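Local atomic coordinates of universal stress protein MJ0577 (Methanocaldococcus jannaschii, PDB entry 1MJH), a protein that binds ATP and a manganese ion, and forms a homodimer of the universal stress protein A family. Residues 36-41 against 86-91. Residues are numbered along the deposited sequence; the frame is centred on the assembly and turned at random.
With ATP (adenosine-5'-triphosphate), chain F.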
loop_
_atom_site.group_PDB
_atom_site.type_symbol
_atom_site.label_atom_id
_atom_site.label_comp_id
_atom_site.label_asym_id
_atom_site.label_seq_id
_atom_site.Cartn_x
_atom_site.Cartn_y
_atom_site.Cartn_z
ATOM N N VAL B 36 16.587 1.829 -5.350
ATOM C CA VAL B 36 15.972 1.171 -4.188
ATOM C C VAL B 36 16.806 1.437 -2.956
ATOM O O VAL B 36 18.042 1.205 -2.939
ATOM C CB VAL B 36 15.788 -0.353 -4.376
ATOM C CG1 VAL B 36 15.231 -0.982 -3.093
ATOM C CG2 VAL B 36 14.853 -0.586 -5.541
ATOM N N ILE B 37 16.194 1.851 -1.844
ATOM C CA ILE B 37 16.786 1.896 -0.539
ATOM C C ILE B 37 16.494 0.541 0.135
ATOM O O ILE B 37 15.321 0.295 0.378
ATOM C CB ILE B 37 16.272 3.033 0.367
ATOM C CG1 ILE B 37 16.301 4.373 -0.334
ATOM C CG2 ILE B 37 17.088 3.069 1.670
ATOM C CD1 ILE B 37 17.594 4.747 -1.062
ATOM N N LEU B 38 17.532 -0.312 0.269
ATOM C CA LEU B 38 17.250 -1.647 0.827
ATOM C C LEU B 38 17.606 -1.655 2.275
ATOM O O LEU B 38 18.765 -1.354 2.664
ATOM C CB LEU B 38 18.125 -2.639 -0.007
ATOM C CG LEU B 38 18.215 -4.032 0.633
ATOM C CD1 LEU B 38 16.857 -4.759 0.456
ATOM C CD2 LEU B 38 19.265 -4.890 -0.096
ATOM N N LEU B 39 16.596 -1.849 3.120
ATOM C CA LEU B 39 16.803 -1.651 4.553
ATOM C C LEU B 39 16.492 -2.832 5.437
ATOM O O LEU B 39 15.417 -3.388 5.280
ATOM C CB LEU B 39 15.869 -0.453 4.943
ATOM C CG LEU B 39 15.786 -0.206 6.440
ATOM C CD1 LEU B 39 17.129 0.232 7.046
ATOM C CD2 LEU B 39 14.763 0.934 6.688
ATOM N N HIS B 40 17.399 -3.220 6.340
ATOM C CA HIS B 40 17.102 -4.180 7.384
ATOM C C HIS B 40 17.384 -3.565 8.752
ATOM O O HIS B 40 18.428 -2.881 8.892
ATOM C CB HIS B 40 17.904 -5.511 7.213
ATOM C CG HIS B 40 17.572 -6.451 8.334
ATOM N ND1 HIS B 40 18.384 -6.857 9.354
ATOM C CD2 HIS B 40 16.437 -7.092 8.592
ATOM C CE1 HIS B 40 17.738 -7.703 10.161
ATOM N NE2 HIS B 40 16.498 -7.868 9.708
ATOM N N VAL B 41 16.416 -3.723 9.650
ATOM C CA VAL B 41 16.581 -3.197 11.007
ATOM C C VAL B 41 16.814 -4.364 11.942
ATOM O O VAL B 41 15.969 -5.235 12.185
ATOM C CB VAL B 41 15.356 -2.418 11.541
ATOM C CG1 VAL B 41 15.566 -1.844 12.945
ATOM C CG2 VAL B 41 15.081 -1.280 10.580
ATOM N N GLU B 86 23.255 -8.934 0.558
ATOM C CA GLU B 86 24.013 -8.959 -0.703
ATOM C C GLU B 86 23.303 -9.671 -1.830
ATOM O O GLU B 86 23.338 -9.235 -2.991
ATOM C CB GLU B 86 25.372 -9.649 -0.423
ATOM C CG GLU B 86 26.338 -8.810 0.385
ATOM C CD GLU B 86 26.645 -7.445 -0.191
ATOM O OE1 GLU B 86 26.747 -7.279 -1.426
ATOM O OE2 GLU B 86 26.799 -6.442 0.550
ATOM N N ASN B 87 22.640 -10.810 -1.577
ATOM C CA ASN B 87 21.901 -11.548 -2.576
ATOM C C ASN B 87 20.748 -10.652 -3.097
ATOM O O ASN B 87 20.505 -10.612 -4.288
ATOM C CB ASN B 87 21.315 -12.846 -2.007
ATOM C CG ASN B 87 22.324 -14.000 -1.995
ATOM O OD1 ASN B 87 23.165 -14.075 -2.902
ATOM N ND2 ASN B 87 22.232 -14.840 -0.976
ATOM N N ILE B 88 20.038 -9.953 -2.192
ATOM C CA ILE B 88 18.950 -9.083 -2.699
ATOM C C ILE B 88 19.459 -7.897 -3.521
ATOM O O ILE B 88 18.931 -7.490 -4.540
ATOM C CB ILE B 88 18.154 -8.511 -1.491
ATOM C CG1 ILE B 88 17.545 -9.690 -0.705
ATOM C CG2 ILE B 88 17.077 -7.583 -2.035
ATOM C CD1 ILE B 88 17.072 -9.232 0.681
ATOM N N LYS B 89 20.517 -7.276 -2.992
ATOM C CA LYS B 89 21.150 -6.148 -3.698
ATOM C C LYS B 89 21.588 -6.571 -5.086
ATOM O O LYS B 89 21.312 -5.860 -6.045
ATOM C CB LYS B 89 22.335 -5.641 -2.856
ATOM C CG LYS B 89 23.212 -4.640 -3.600
ATOM C CD LYS B 89 24.075 -3.849 -2.628
ATOM C CE LYS B 89 24.724 -2.673 -3.338
ATOM N NZ LYS B 89 25.679 -1.949 -2.475
ATOM N N LYS B 90 22.205 -7.751 -5.256
ATOM C CA LYS B 90 22.551 -8.233 -6.579
ATOM C C LYS B 90 21.339 -8.519 -7.453
ATOM O O LYS B 90 21.394 -8.214 -8.645
ATOM C CB LYS B 90 23.385 -9.525 -6.562
ATOM C CG LYS B 90 24.806 -9.281 -6.054
ATOM C CD LYS B 90 25.688 -8.677 -7.134
ATOM C CE LYS B 90 27.130 -8.494 -6.683
ATOM N NZ LYS B 90 27.898 -7.650 -7.663
ATOM N N GLU B 91 20.274 -9.080 -6.868
ATOM C CA GLU B 91 19.073 -9.362 -7.697
ATOM C C GLU B 91 18.545 -8.040 -8.238
ATOM O O GLU B 91 18.112 -7.878 -9.369
ATOM C CB GLU B 91 18.013 -10.085 -6.837
ATOM C CG GLU B 91 16.827 -10.612 -7.674
ATOM C CD GLU B 91 15.769 -11.338 -6.862
ATOM O OE1 GLU B 91 16.092 -11.790 -5.743
ATOM O OE2 GLU B 91 14.623 -11.510 -7.368
HETATM P PG ATP F . 4.941 -8.835 14.403
HETATM O O1G ATP F . 4.004 -7.727 14.735
HETATM O O2G ATP F . 6.258 -8.303 14.283
HETATM O O3G ATP F . 4.887 -9.943 15.368
HETATM P PB ATP F . 4.982 -9.963 11.675
HETATM O O1B ATP F . 4.158 -11.063 11.157
HETATM O O2B ATP F . 6.367 -10.402 11.874
HETATM O O3B ATP F . 4.339 -9.391 12.993
HETATM P PA ATP F . 5.762 -7.368 10.432
HETATM O O1A ATP F . 4.853 -6.275 10.679
HETATM O O2A ATP F . 6.972 -7.410 11.179
HETATM O O3A ATP F . 4.912 -8.759 10.631
HETATM O "O5'" ATP F . 6.234 -7.590 8.943
HETATM C "C5'" ATP F . 5.648 -6.729 7.933
HETATM C "C4'" ATP F . 6.742 -6.230 7.007
HETATM O "O4'" ATP F . 7.551 -5.251 7.774
HETATM C "C3'" ATP F . 7.773 -7.242 6.531
HETATM O "O3'" ATP F . 7.313 -8.032 5.425
HETATM C "C2'" ATP F . 8.946 -6.296 6.172
HETATM O "O2'" ATP F . 8.681 -5.688 4.892
HETATM C "C1'" ATP F . 8.858 -5.265 7.328
HETATM N N9 ATP F . 9.764 -5.550 8.433
HETATM C C8 ATP F . 9.520 -6.189 9.598
HETATM N N7 ATP F . 10.547 -6.205 10.426
HETATM C C5 ATP F . 11.509 -5.603 9.763
HETATM C C6 ATP F . 12.817 -5.333 10.131
HETATM N N6 ATP F . 13.292 -5.727 11.313
HETATM N N1 ATP F . 13.569 -4.689 9.243
HETATM C C2 ATP F . 13.063 -4.271 8.037
HETATM N N3 ATP F . 11.810 -4.479 7.597
HETATM C C4 ATP F . 11.127 -5.180 8.530
#
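Val41 grips the adenine of ATP through its backbone: N6 of the nucleotide donates to Val41 O at 2.9 Å, nearly straight at 174°, while Val41 N donates to adenine N1 at 3.0 Å. Because Val41 meets the base with its main-chain N and O, the side chain need not be polar, and an apolar residue suits the position. This pair of bonds fixes the rotation of the base against the strand.

Three residues earlier, Leu38 turns toward helix 66-95. With its CG anti to the backbone N (chi1 167°), the leucine carries both methyls to the helix: Leu38 CD1 lies 3.8 Å from Ile88 CG2. Leu38 CD2 lies 4.0 Å from Lys89 N, against the helix backbone, and also touches Lys89 CB and Ile88 CG2. The two branched side chains meet at a slant, and their buried, purely apolar surfaces suit the seam between sheet and helix. Met85, Tyr10 and Val99 also touch Leu38. Lys89 suits the margin of this seam, since its CB adds hydrocarbon while the extended chain leads away to a salt bridge with Asp101 on neighbouring strand 98-106.

Strand 35-43 thus packs against a helix through Leu38 and holds adenine near its C-terminal end, as expected of the parallel, nucleotide-binding α/β fold of universal stress proteins.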